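PDB 2I44: serine-threonine phosphatase 2C from Toxoplasma gondii, which probably removes phosphate groups from serine and threonine residues of proteins, and binds calcium ions. Local coordinates for residues T9-L14 with N70-V75; P20-A25 with A54-F59; E173-D178 with D248-R253. One frame throughout, in Å; residues are numbered along the deposited sequence.

Contact 2 lies in the buried core, contact 1 is at the surface, and contact 3 is partly buried. Contacts 2 and 3 each join the same two antiparallel sheets of the sandwich: contact 2 does so through inward-facing apolar groups, contact 3 through strand 169-174, the loop after it and strand 248-253, where an arginine, a glutamate and a water accompany one leucine. Contact 1 instead places the N-terminal loop against helix 66-80, using a histidine ring, a lysine chain and a carboxylate. It touches contact 2, since that helix follows strand 53-62 and packs on it: Val75 meets Phe55, and Val71 and Lys72 meet Phe59. Contacts 1 and 3 lie on opposite sides of the chain's centre.

Contact 1: T9-L14 with N70-V75; sequences TIHVPL and NVKDLV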
ATOM      1  N   THR A   9     -12.803   9.343  -6.762  1.00 26.39           N
ATOM      2  CA  THR A   9     -12.023   8.158  -6.442  1.00 25.91           C
ATOM      3  C   THR A   9     -12.890   6.907  -6.502  1.00 25.53           C
ATOM      4  O   THR A   9     -14.113   6.974  -6.364  1.00 23.97           O
ATOM      5  CB  THR A   9     -11.382   8.254  -5.026  1.00 26.21           C
ATOM      6  OG1 THR A   9     -12.389   8.570  -4.057  1.00 25.55           O
ATOM      7  CG2 THR A   9     -10.301   9.321  -4.997  1.00 25.43           C
ATOM      8  N   ILE A  10     -12.249   5.765  -6.715  1.00 24.60           N
ATOM      9  CA  ILE A  10     -12.961   4.501  -6.779  1.00 25.12           C
ATOM     10  C   ILE A  10     -12.581   3.632  -5.583  1.00 24.21           C
ATOM     11  O   ILE A  10     -11.409   3.558  -5.206  1.00 22.69           O
ATOM     12  CB  ILE A  10     -12.648   3.775  -8.104  1.00 26.50           C
ATOM     13  CG1 ILE A  10     -13.175   4.623  -9.268  1.00 28.16           C
ATOM     14  CG2 ILE A  10     -13.291   2.387  -8.113  1.00 26.08           C
ATOM     15  CD1 ILE A  10     -12.722   4.176 -10.639  1.00 27.63           C
ATOM     16  N   HIS A  11     -13.577   2.985  -4.985  1.00 22.58           N
ATOM     17  CA  HIS A  11     -13.346   2.136  -3.821  1.00 21.00           C
ATOM     18  C   HIS A  11     -14.104   0.812  -3.900  1.00 19.87           C
ATOM     19  O   HIS A  11     -14.280   0.128  -2.892  1.00 18.29           O
ATOM     20  CB  HIS A  11     -13.756   2.872  -2.548  1.00 20.75           C
ATOM     21  CG  HIS A  11     -13.060   4.183  -2.355  1.00 21.29           C
ATOM     22  ND1 HIS A  11     -11.726   4.278  -2.020  1.00 19.69           N
ATOM     23  CD2 HIS A  11     -13.516   5.455  -2.446  1.00 22.30           C
ATOM     24  CE1 HIS A  11     -11.393   5.551  -1.912  1.00 23.46           C
ATOM     25  NE2 HIS A  11     -12.460   6.286  -2.165  1.00 23.60           N
ATOM     26  N   VAL A  12     -14.541   0.447  -5.097  1.00 19.32           N
ATOM     27  CA  VAL A  12     -15.274  -0.799  -5.297  1.00 19.58           C
ATOM     28  C   VAL A  12     -14.573  -1.590  -6.380  1.00 19.15           C
ATOM     29  O   VAL A  12     -13.795  -1.028  -7.143  1.00 20.79           O
ATOM     30  CB  VAL A  12     -16.734  -0.538  -5.757  1.00 18.98           C
ATOM     31  CG1 VAL A  12     -17.518   0.139  -4.655  1.00 17.34           C
ATOM     32  CG2 VAL A  12     -16.738   0.321  -7.029  1.00 17.51           C
ATOM     33  N   PRO A  13     -14.832  -2.908  -6.456  1.00 21.07           N
ATOM     34  CA  PRO A  13     -14.202  -3.747  -7.481  1.00 21.11           C
ATOM     35  C   PRO A  13     -14.334  -3.081  -8.848  1.00 23.69           C
ATOM     36  O   PRO A  13     -15.392  -2.559  -9.196  1.00 23.68           O
ATOM     37  CB  PRO A  13     -14.989  -5.050  -7.386  1.00 20.11           C
ATOM     38  CG  PRO A  13     -15.280  -5.136  -5.919  1.00 19.46           C
ATOM     39  CD  PRO A  13     -15.693  -3.716  -5.572  1.00 20.37           C
ATOM     40  N   LEU A  14     -13.250  -3.095  -9.614  1.00 25.40           N
ATOM     41  CA  LEU A  14     -13.228  -2.468 -10.926  1.00 26.42           C
ATOM     42  C   LEU A  14     -12.839  -3.444 -12.033  1.00 27.49           C
ATOM     43  O   LEU A  14     -11.692  -3.869 -12.117  1.00 26.15           O
ATOM     44  CB  LEU A  14     -12.230  -1.302 -10.914  1.00 26.40           C
ATOM     45  CG  LEU A  14     -11.935  -0.513 -12.197  1.00 26.83           C
ATOM     46  CD1 LEU A  14     -13.120   0.371 -12.556  1.00 26.16           C
ATOM     47  CD2 LEU A  14     -10.693   0.346 -11.989  1.00 27.25           C
ATOM     48  N   ASN A  70     -11.175   4.052   6.795  1.00 19.58           N
ATOM     49  CA  ASN A  70     -11.043   5.500   6.813  1.00 20.34           C
ATOM     50  C   ASN A  70      -9.836   6.055   6.063  1.00 21.32           C
ATOM     51  O   ASN A  70      -9.980   6.964   5.238  1.00 21.67           O
ATOM     52  CB  ASN A  70     -11.027   5.991   8.260  1.00 21.57           C
ATOM     53  CG  ASN A  70     -12.401   5.939   8.897  1.00 24.48           C
ATOM     54  OD1 ASN A  70     -13.228   6.817   8.672  1.00 24.79           O
ATOM     55  ND2 ASN A  70     -12.658   4.892   9.678  1.00 22.44           N
ATOM     56  N   VAL A  71      -8.651   5.517   6.338  1.00 19.11           N
ATOM     57  CA  VAL A  71      -7.448   6.021   5.683  1.00 18.32           C
ATOM     58  C   VAL A  71      -7.600   6.075   4.169  1.00 17.67           C
ATOM     59  O   VAL A  71      -7.005   6.930   3.515  1.00 18.60           O
ATOM     60  CB  VAL A  71      -6.192   5.173   6.051  1.00 19.26           C
ATOM     61  CG1 VAL A  71      -6.024   4.012   5.086  1.00 17.22           C
ATOM     62  CG2 VAL A  71      -4.952   6.061   6.070  1.00 19.02           C
ATOM     63  N   LYS A  72      -8.415   5.183   3.613  1.00 16.11           N
ATOM     64  CA  LYS A  72      -8.612   5.139   2.168  1.00 17.61           C
ATOM     65  C   LYS A  72      -9.229   6.418   1.609  1.00 17.55           C
ATOM     66  O   LYS A  72      -9.023   6.746   0.444  1.00 18.38           O
ATOM     67  CB  LYS A  72      -9.503   3.959   1.777  1.00 17.81           C
ATOM     68  CG  LYS A  72     -10.975   4.292   1.827  1.00 19.92           C
ATOM     69  CD  LYS A  72     -11.840   3.118   1.470  1.00 20.97           C
ATOM     70  CE  LYS A  72     -13.306   3.517   1.534  1.00 25.64           C
ATOM     71  NZ  LYS A  72     -14.191   2.356   1.291  1.00 29.33           N
ATOM     72  N   ASP A  73      -9.998   7.124   2.430  1.00 19.28           N
ATOM     73  CA  ASP A  73     -10.647   8.356   1.997  1.00 21.00           C
ATOM     74  C   ASP A  73      -9.833   9.580   2.406  1.00 20.21           C
ATOM     75  O   ASP A  73     -10.197  10.710   2.088  1.00 18.89           O
ATOM     76  CB  ASP A  73     -12.061   8.470   2.599  1.00 21.44           C
ATOM     77  CG  ASP A  73     -12.931   7.243   2.319  1.00 22.62           C
ATOM     78  OD1 ASP A  73     -13.074   6.845   1.143  1.00 24.00           O
ATOM     79  OD2 ASP A  73     -13.485   6.684   3.287  1.00 23.73           O
ATOM     80  N   LEU A  74      -8.729   9.356   3.109  1.00 19.31           N
ATOM     81  CA  LEU A  74      -7.890  10.461   3.553  1.00 19.39           C
ATOM     82  C   LEU A  74      -6.657  10.720   2.695  1.00 18.89           C
ATOM     83  O   LEU A  74      -6.168  11.849   2.635  1.00 18.50           O
ATOM     84  CB  LEU A  74      -7.437  10.226   4.996  1.00 19.65           C
ATOM     85  CG  LEU A  74      -8.517  10.051   6.069  1.00 22.44           C
ATOM     86  CD1 LEU A  74      -7.849   9.801   7.426  1.00 19.85           C
ATOM     87  CD2 LEU A  74      -9.402  11.293   6.128  1.00 20.93           C
ATOM     88  N   VAL A  75      -6.150   9.683   2.036  1.00 19.72           N
ATOM     89  CA  VAL A  75      -4.943   9.820   1.229  1.00 19.84           C
ATOM     90  C   VAL A  75      -4.979  10.800   0.062  1.00 18.52           C
ATOM     91  O   VAL A  75      -4.067  11.611  -0.079  1.00 17.95           O
ATOM     92  CB  VAL A  75      -4.454   8.440   0.702  1.00 21.10           C
ATOM     93  CG1 VAL A  75      -3.949   7.602   1.867  1.00 21.37           C
ATOM     94  CG2 VAL A  75      -5.578   7.715  -0.017  1.00 21.15           C
TER
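His11 lays one face of its imidazole over the side chain of Lys72, with the carboxylate of Asp73 above the same face. Its CB starts beside the lysine end, 3.9 Å from Lys72 NZ. CG comes next to the methylene Lys72 CE, 4.0 Å away. This methylene makes a CH-pi contact, 4.2 Å from the centroid of the His11 ring and 22° off its normal. ND1 lies 3.7 Å from Lys72 CD, while its hydrogen bond goes outside the pair, to the carbonyl of Phe40. His11 CD2 lies 3.9 Å from Asp73 OD1. At the far side of the ring, CE1 lies 3.5 Å from the backbone Lys72 O, which is hydrogen-bonded to Thr41 OG1. NE2 is 3.4 Å from Asp73 OD1, but the oxygen stands above the ring and the angle is too poor for a hydrogen bond. A weak bond, 3.0 Å long, runs instead from His11 NE2 to Thr9 OG1, within the loop. Lys72 offers a long flank because its chain is extended beyond CG. The acidic oxygen over the face could favour a positive imidazole and the nearby ammonium group oppose it. The contact packs the N-terminal loop on helix 66-80, which lies on strand 53-62 in the layered helix-sheet-sheet-helix fold of the PP2C phosphatases.

Contact 2: P20-A25 with A54-F59; sequences PAFDAA and AFFGVF
Phe22 and Phe56 meet between the two antiparallel sheets of the PP2C beta sandwich, one ring from each sheet. Strand 22-29 supplies Phe22 and strand 53-62 supplies Phe56; no hydrogen bond joins the two segments, and the meeting is of apolar side chains. The rings approach from opposite directions and form a T-shaped, edge-to-face stack, with centroids of the Phe22 and Phe56 rings 5.2 Å apart and planes at 80°. Phe56 is the stem: its edge, led by CZ, points at one face of Phe22. A chi1 of 62° sets Phe22 CG between its own backbone N and carbonyl carbon, and the ring projects toward the other sheet. Ala54, two residues before Phe56 and on the same side of its strand, adds a methyl group beside the far rim of the Phe22 ring, with Ala54 CB 3.7 Å from Phe22 CE2. This methyl lies beside the rim of the Phe56 ring, and the two together meet one phenylalanine. Val318 on strand 313-320 touches both phenylalanines, and the ring of Tyr19 meets that of Phe22 with planes at about 35°, so the pair is set among further side chains. The closest approach across the contact is Phe56 CZ to Phe22 CE1, 3.6 Å, with the Phe56 atom above the Phe22 plane and offset toward its rim.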
ATOM      1  N   PRO A  20      -6.553   6.841 -20.331  1.00 28.58           N
ATOM      2  CA  PRO A  20      -5.538   7.402 -21.224  1.00 28.54           C
ATOM      3  C   PRO A  20      -4.126   6.824 -21.097  1.00 28.84           C
ATOM      4  O   PRO A  20      -3.540   6.388 -22.091  1.00 28.23           O
ATOM      5  CB  PRO A  20      -5.602   8.891 -20.904  1.00 29.36           C
ATOM      6  CG  PRO A  20      -7.063   9.092 -20.661  1.00 29.24           C
ATOM      7  CD  PRO A  20      -7.411   7.907 -19.782  1.00 29.77           C
ATOM      8  N   ALA A  21      -3.587   6.799 -19.883  1.00 27.44           N
ATOM      9  CA  ALA A  21      -2.230   6.299 -19.682  1.00 27.08           C
ATOM     10  C   ALA A  21      -2.102   4.888 -19.117  1.00 26.20           C
ATOM     11  O   ALA A  21      -0.987   4.437 -18.857  1.00 27.95           O
ATOM     12  CB  ALA A  21      -1.448   7.276 -18.798  1.00 26.69           C
ATOM     13  N   PHE A  22      -3.212   4.179 -18.944  1.00 23.19           N
ATOM     14  CA  PHE A  22      -3.132   2.834 -18.377  1.00 23.32           C
ATOM     15  C   PHE A  22      -4.484   2.153 -18.308  1.00 22.64           C
ATOM     16  O   PHE A  22      -5.522   2.809 -18.368  1.00 24.04           O
ATOM     17  CB  PHE A  22      -2.593   2.932 -16.953  1.00 20.75           C
ATOM     18  CG  PHE A  22      -3.489   3.726 -16.045  1.00 21.45           C
ATOM     19  CD1 PHE A  22      -4.525   3.107 -15.338  1.00 20.48           C
ATOM     20  CD2 PHE A  22      -3.346   5.107 -15.950  1.00 20.12           C
ATOM     21  CE1 PHE A  22      -5.403   3.856 -14.554  1.00 20.61           C
ATOM     22  CE2 PHE A  22      -4.223   5.866 -15.168  1.00 21.31           C
ATOM     23  CZ  PHE A  22      -5.251   5.238 -14.469  1.00 18.45           C
ATOM     24  N   ASP A  23      -4.466   0.831 -18.163  1.00 22.85           N
ATOM     25  CA  ASP A  23      -5.693   0.063 -18.009  1.00 22.87           C
ATOM     26  C   ASP A  23      -5.622  -0.479 -16.585  1.00 23.33           C
ATOM     27  O   ASP A  23      -4.546  -0.858 -16.111  1.00 22.69           O
ATOM     28  CB  ASP A  23      -5.759  -1.088 -19.012  1.00 26.57           C
ATOM     29  CG  ASP A  23      -5.668  -0.612 -20.446  1.00 30.66           C
ATOM     30  OD1 ASP A  23      -6.197   0.483 -20.738  1.00 30.24           O
ATOM     31  OD2 ASP A  23      -5.073  -1.331 -21.281  1.00 34.21           O
ATOM     32  N   ALA A  24      -6.749  -0.500 -15.889  1.00 21.95           N
ATOM     33  CA  ALA A  24      -6.733  -0.975 -14.521  1.00 20.81           C
ATOM     34  C   ALA A  24      -7.868  -1.915 -14.189  1.00 21.19           C
ATOM     35  O   ALA A  24      -8.923  -1.902 -14.824  1.00 22.28           O
ATOM     36  CB  ALA A  24      -6.745   0.208 -13.565  1.00 22.51           C
ATOM     37  N   ALA A  25      -7.629  -2.736 -13.175  1.00 19.18           N
ATOM     38  CA  ALA A  25      -8.608  -3.698 -12.703  1.00 19.06           C
ATOM     39  C   ALA A  25      -8.377  -3.860 -11.211  1.00 19.37           C
ATOM     40  O   ALA A  25      -7.243  -3.759 -10.741  1.00 18.50           O
ATOM     41  CB  ALA A  25      -8.422  -5.031 -13.410  1.00 19.10           C
ATOM     42  N   ALA A  54      -2.458   9.802 -11.875  1.00 20.76           N
ATOM     43  CA  ALA A  54      -3.400   8.946 -11.173  1.00 18.89           C
ATOM     44  C   ALA A  54      -2.819   8.491  -9.846  1.00 18.30           C
ATOM     45  O   ALA A  54      -1.605   8.529  -9.647  1.00 15.18           O
ATOM     46  CB  ALA A  54      -3.755   7.739 -12.038  1.00 18.30           C
ATOM     47  N   PHE A  55      -3.704   8.075  -8.944  1.00 17.10           N
ATOM     48  CA  PHE A  55      -3.315   7.590  -7.620  1.00 17.15           C
ATOM     49  C   PHE A  55      -3.797   6.152  -7.454  1.00 16.63           C
ATOM     50  O   PHE A  55      -4.910   5.812  -7.857  1.00 13.45           O
ATOM     51  CB  PHE A  55      -3.941   8.447  -6.518  1.00 17.49           C
ATOM     52  CG  PHE A  55      -3.681   7.926  -5.130  1.00 18.78           C
ATOM     53  CD1 PHE A  55      -2.523   8.279  -4.444  1.00 20.79           C
ATOM     54  CD2 PHE A  55      -4.583   7.064  -4.517  1.00 18.47           C
ATOM     55  CE1 PHE A  55      -2.269   7.785  -3.167  1.00 20.41           C
ATOM     56  CE2 PHE A  55      -4.337   6.561  -3.239  1.00 18.40           C
ATOM     57  CZ  PHE A  55      -3.180   6.922  -2.564  1.00 17.93           C
ATOM     58  N   PHE A  56      -2.954   5.321  -6.854  1.00 14.71           N
ATOM     59  CA  PHE A  56      -3.291   3.922  -6.625  1.00 15.87           C
ATOM     60  C   PHE A  56      -2.960   3.563  -5.187  1.00 15.02           C
ATOM     61  O   PHE A  56      -1.854   3.824  -4.722  1.00 13.66           O
ATOM     62  CB  PHE A  56      -2.491   3.030  -7.575  1.00 16.43           C
ATOM     63  CG  PHE A  56      -2.720   3.340  -9.024  1.00 19.32           C
ATOM     64  CD1 PHE A  56      -3.847   2.857  -9.684  1.00 20.19           C
ATOM     65  CD2 PHE A  56      -1.827   4.148  -9.723  1.00 20.72           C
ATOM     66  CE1 PHE A  56      -4.081   3.179 -11.030  1.00 22.69           C
ATOM     67  CE2 PHE A  56      -2.054   4.473 -11.066  1.00 21.25           C
ATOM     68  CZ  PHE A  56      -3.181   3.988 -11.718  1.00 19.23           C
ATOM     69  N   GLY A  57      -3.907   2.943  -4.492  1.00 16.59           N
ATOM     70  CA  GLY A  57      -3.666   2.569  -3.109  1.00 15.97           C
ATOM     71  C   GLY A  57      -4.442   1.346  -2.653  1.00 16.86           C
ATOM     72  O   GLY A  57      -5.610   1.176  -2.991  1.00 16.61           O
ATOM     73  N   VAL A  58      -3.775   0.484  -1.896  1.00 14.01           N
ATOM     74  CA  VAL A  58      -4.387  -0.719  -1.358  1.00 12.46           C
ATOM     75  C   VAL A  58      -4.036  -0.740   0.124  1.00 12.86           C
ATOM     76  O   VAL A  58      -2.905  -0.422   0.501  1.00 11.76           O
ATOM     77  CB  VAL A  58      -3.845  -1.986  -2.061  1.00 13.28           C
ATOM     78  CG1 VAL A  58      -4.384  -3.238  -1.377  1.00 12.48           C
ATOM     79  CG2 VAL A  58      -4.250  -1.977  -3.528  1.00 10.35           C
ATOM     80  N   PHE A  59      -4.991  -1.119   0.967  1.00 14.33           N
ATOM     81  CA  PHE A  59      -4.754  -1.102   2.408  1.00 12.97           C
ATOM     82  C   PHE A  59      -5.181  -2.362   3.144  1.00 14.69           C
ATOM     83  O   PHE A  59      -6.349  -2.748   3.099  1.00 14.41           O
ATOM     84  CB  PHE A  59      -5.485   0.107   3.006  1.00 14.92           C
ATOM     85  CG  PHE A  59      -5.314   1.369   2.207  1.00 16.56           C
ATOM     86  CD1 PHE A  59      -4.165   2.143   2.344  1.00 16.94           C
ATOM     87  CD2 PHE A  59      -6.282   1.757   1.282  1.00 15.51           C
ATOM     88  CE1 PHE A  59      -3.979   3.284   1.571  1.00 17.35           C
ATOM     89  CE2 PHE A  59      -6.106   2.899   0.503  1.00 17.53           C
ATOM     90  CZ  PHE A  59      -4.950   3.663   0.649  1.00 18.65           C
TER

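Contact 3: E173-D178 with D248-R253; sequences EFLTVD and DVRVVR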
ATOM      1  N   GLU A 173       9.990  -7.767 -10.123  1.00 19.73           N
ATOM      2  CA  GLU A 173      10.531  -7.473  -8.805  1.00 19.85           C
ATOM      3  C   GLU A 173       9.521  -6.718  -7.945  1.00 19.21           C
ATOM      4  O   GLU A 173       8.542  -6.173  -8.452  1.00 18.88           O
ATOM      5  CB  GLU A 173      11.786  -6.609  -8.946  1.00 21.49           C
ATOM      6  CG  GLU A 173      11.481  -5.171  -9.380  1.00 27.21           C
ATOM      7  CD  GLU A 173      12.691  -4.245  -9.286  1.00 31.61           C
ATOM      8  OE1 GLU A 173      13.454  -4.375  -8.304  1.00 34.07           O
ATOM      9  OE2 GLU A 173      12.870  -3.379 -10.177  1.00 33.25           O
ATOM     10  N   PHE A 174       9.766  -6.699  -6.639  1.00 16.58           N
ATOM     11  CA  PHE A 174       8.921  -5.954  -5.716  1.00 16.12           C
ATOM     12  C   PHE A 174       9.594  -4.592  -5.592  1.00 14.53           C
ATOM     13  O   PHE A 174      10.819  -4.517  -5.562  1.00 13.66           O
ATOM     14  CB  PHE A 174       8.883  -6.627  -4.339  1.00 16.20           C
ATOM     15  CG  PHE A 174       8.005  -7.834  -4.280  1.00 15.30           C
ATOM     16  CD1 PHE A 174       6.651  -7.743  -4.604  1.00 15.48           C
ATOM     17  CD2 PHE A 174       8.519  -9.063  -3.881  1.00 15.11           C
ATOM     18  CE1 PHE A 174       5.825  -8.857  -4.528  1.00 15.12           C
ATOM     19  CE2 PHE A 174       7.703 -10.176  -3.802  1.00 11.58           C
ATOM     20  CZ  PHE A 174       6.352 -10.072  -4.125  1.00 14.78           C
ATOM     21  N   LEU A 175       8.809  -3.521  -5.542  1.00 14.75           N
ATOM     22  CA  LEU A 175       9.382  -2.187  -5.402  1.00 15.65           C
ATOM     23  C   LEU A 175       9.401  -1.783  -3.931  1.00 16.01           C
ATOM     24  O   LEU A 175       9.890  -0.715  -3.572  1.00 16.22           O
ATOM     25  CB  LEU A 175       8.565  -1.167  -6.201  1.00 17.31           C
ATOM     26  CG  LEU A 175       8.523  -1.385  -7.716  1.00 21.07           C
ATOM     27  CD1 LEU A 175       7.600  -0.354  -8.369  1.00 24.15           C
ATOM     28  CD2 LEU A 175       9.930  -1.284  -8.284  1.00 20.97           C
ATOM     29  N   THR A 176       8.862  -2.646  -3.080  1.00 16.49           N
ATOM     30  CA  THR A 176       8.807  -2.364  -1.652  1.00 16.98           C
ATOM     31  C   THR A 176       9.290  -3.542  -0.822  1.00 15.30           C
ATOM     32  O   THR A 176       9.067  -4.697  -1.174  1.00 19.64           O
ATOM     33  CB  THR A 176       7.359  -2.037  -1.201  1.00 18.19           C
ATOM     34  OG1 THR A 176       6.510  -3.160  -1.484  1.00 16.40           O
ATOM     35  CG2 THR A 176       6.832  -0.816  -1.930  1.00 16.37           C
ATOM     36  N   VAL A 177       9.948  -3.231   0.286  1.00 14.81           N
ATOM     37  CA  VAL A 177      10.445  -4.237   1.213  1.00 15.22           C
ATOM     38  C   VAL A 177       9.629  -4.085   2.507  1.00 12.76           C
ATOM     39  O   VAL A 177       9.501  -2.984   3.033  1.00 12.64           O
ATOM     40  CB  VAL A 177      11.942  -4.017   1.507  1.00 15.37           C
ATOM     41  CG1 VAL A 177      12.402  -4.969   2.604  1.00 14.11           C
ATOM     42  CG2 VAL A 177      12.758  -4.242   0.220  1.00 16.58           C
ATOM     43  N   ASP A 178       9.087  -5.188   3.013  1.00 12.73           N
ATOM     44  CA  ASP A 178       8.254  -5.150   4.212  1.00 13.89           C
ATOM     45  C   ASP A 178       8.923  -4.509   5.419  1.00 14.92           C
ATOM     46  O   ASP A 178      10.125  -4.654   5.623  1.00 14.13           O
ATOM     47  CB  ASP A 178       7.824  -6.558   4.632  1.00 15.20           C
ATOM     48  CG  ASP A 178       7.090  -7.310   3.536  1.00 18.06           C
ATOM     49  OD1 ASP A 178       6.719  -6.691   2.511  1.00 19.40           O
ATOM     50  OD2 ASP A 178       6.877  -8.529   3.714  1.00 16.37           O
ATOM     51  N   ASP A 248       8.603   4.418   3.157  1.00 18.64           N
ATOM     52  CA  ASP A 248       9.827   4.342   2.365  1.00 21.07           C
ATOM     53  C   ASP A 248       9.276   4.821   1.030  1.00 19.92           C
ATOM     54  O   ASP A 248       8.186   4.410   0.630  1.00 20.78           O
ATOM     55  CB  ASP A 248      10.362   2.905   2.246  1.00 22.87           C
ATOM     56  CG  ASP A 248      11.168   2.480   3.466  1.00 27.34           C
ATOM     57  OD1 ASP A 248      12.075   3.235   3.875  1.00 33.39           O
ATOM     58  OD2 ASP A 248      10.905   1.395   4.015  1.00 30.60           O
ATOM     59  N   VAL A 249       9.990   5.712   0.358  1.00 20.05           N
ATOM     60  CA  VAL A 249       9.510   6.227  -0.914  1.00 17.99           C
ATOM     61  C   VAL A 249      10.520   5.957  -2.013  1.00 18.42           C
ATOM     62  O   VAL A 249      11.729   6.054  -1.793  1.00 19.48           O
ATOM     63  CB  VAL A 249       9.228   7.747  -0.822  1.00 16.89           C
ATOM     64  CG1 VAL A 249       8.622   8.250  -2.121  1.00 16.84           C
ATOM     65  CG2 VAL A 249       8.280   8.026   0.341  1.00 16.47           C
ATOM     66  N   ARG A 250      10.009   5.611  -3.190  1.00 18.61           N
ATOM     67  CA  ARG A 250      10.833   5.308  -4.356  1.00 19.49           C
ATOM     68  C   ARG A 250      10.163   5.823  -5.630  1.00 20.14           C
ATOM     69  O   ARG A 250       9.015   5.480  -5.923  1.00 19.07           O
ATOM     70  CB  ARG A 250      11.051   3.793  -4.463  1.00 19.63           C
ATOM     71  CG  ARG A 250      11.813   3.336  -5.706  1.00 24.26           C
ATOM     72  CD  ARG A 250      12.028   1.818  -5.710  1.00 28.63           C
ATOM     73  NE  ARG A 250      12.751   1.357  -6.895  1.00 31.74           N
ATOM     74  CZ  ARG A 250      13.038   0.082  -7.157  1.00 33.64           C
ATOM     75  NH1 ARG A 250      12.664  -0.875  -6.320  1.00 33.89           N
ATOM     76  NH2 ARG A 250      13.702  -0.239  -8.262  1.00 33.80           N
ATOM     77  N   VAL A 251      10.879   6.660  -6.377  1.00 20.22           N
ATOM     78  CA  VAL A 251      10.355   7.202  -7.620  1.00 19.47           C
ATOM     79  C   VAL A 251      11.001   6.483  -8.805  1.00 20.27           C
ATOM     80  O   VAL A 251      12.221   6.479  -8.955  1.00 18.79           O
ATOM     81  CB  VAL A 251      10.634   8.723  -7.752  1.00 21.11           C
ATOM     82  CG1 VAL A 251      10.075   9.238  -9.075  1.00 20.83           C
ATOM     83  CG2 VAL A 251      10.011   9.480  -6.585  1.00 20.18           C
ATOM     84  N   VAL A 252      10.173   5.874  -9.639  1.00 19.75           N
ATOM     85  CA  VAL A 252      10.658   5.153 -10.802  1.00 22.52           C
ATOM     86  C   VAL A 252      10.140   5.793 -12.085  1.00 23.85           C
ATOM     87  O   VAL A 252       9.002   6.264 -12.134  1.00 24.27           O
ATOM     88  CB  VAL A 252      10.211   3.664 -10.748  1.00 22.62           C
ATOM     89  CG1 VAL A 252       8.756   3.574 -10.332  1.00 25.40           C
ATOM     90  CG2 VAL A 252      10.403   2.999 -12.105  1.00 23.83           C
ATOM     91  N   ARG A 253      10.986   5.837 -13.111  1.00 24.08           N
ATOM     92  CA  ARG A 253      10.579   6.387 -14.401  1.00 25.30           C
ATOM     93  C   ARG A 253       9.829   5.297 -15.150  1.00 25.21           C
ATOM     94  O   ARG A 253      10.312   4.169 -15.250  1.00 27.06           O
ATOM     95  CB  ARG A 253      11.787   6.772 -15.251  1.00 27.90           C
ATOM     96  CG  ARG A 253      12.629   7.908 -14.738  1.00 31.10           C
ATOM     97  CD  ARG A 253      13.856   8.073 -15.636  1.00 35.35           C
ATOM     98  NE  ARG A 253      14.728   9.159 -15.188  1.00 41.43           N
ATOM     99  CZ  ARG A 253      14.533  10.446 -15.465  1.00 42.39           C
ATOM    100  NH1 ARG A 253      13.494  10.823 -16.204  1.00 42.04           N
ATOM    101  NH2 ARG A 253      15.374  11.359 -14.996  1.00 44.52           N
TER
HETATM  102  O   HOH W   1      11.442  -1.392   4.063  1.00 29.99           O
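Exposed Arg250 reaches across from one sheet of the PP2C beta sandwich to buried Leu175 of the other, and the two side chains cross at about a right angle. Leu175 directly follows strand 169-174, an edge strand of its sheet, and Arg250 belongs to strand 248-253. The methyl Leu175 CD2 sits over one face of the guanidinium, offset toward its rim, 3.4 Å from Arg250 NH1 and 3.6 Å from Arg250 CZ. The flat cation thus rests on hydrocarbon, and its charge is met from another direction by Glu173. That salt bridge is long, with Glu173 OE2 3.8 Å from Arg250 NH2, and the carboxylate and guanidinium planes are 81° apart, so the two groups do not pair side by side. The attraction is probably diffuse rather than directional. Arg250 extends this far because CG is anti to its backbone N (chi1 176°) and the chain stays extended as far as NE, which carries the guanidinium past the leucine side chain to the glutamate. The arginine also touches a crystal neighbour, so its exact pose may owe something to packing. Farther out, backbone hydrogen bonds pair Glu173 and Leu175 with Met162 and Ile160 of the neighbouring strand 159-166, and Arg250 with Val152. Leu175 also packs on Met261 and Met162. Toward the other end of the segments the link becomes solvent-mediated and polar. Val177 O, which also accepts from His154 NE2, and Asp248 OD2, which is hydrogen-bonded to His179 NE2, are joined by one water. It donates to both oxygens, lying 2.7 Å from Val177 O and 2.8 Å from Asp248 OD2.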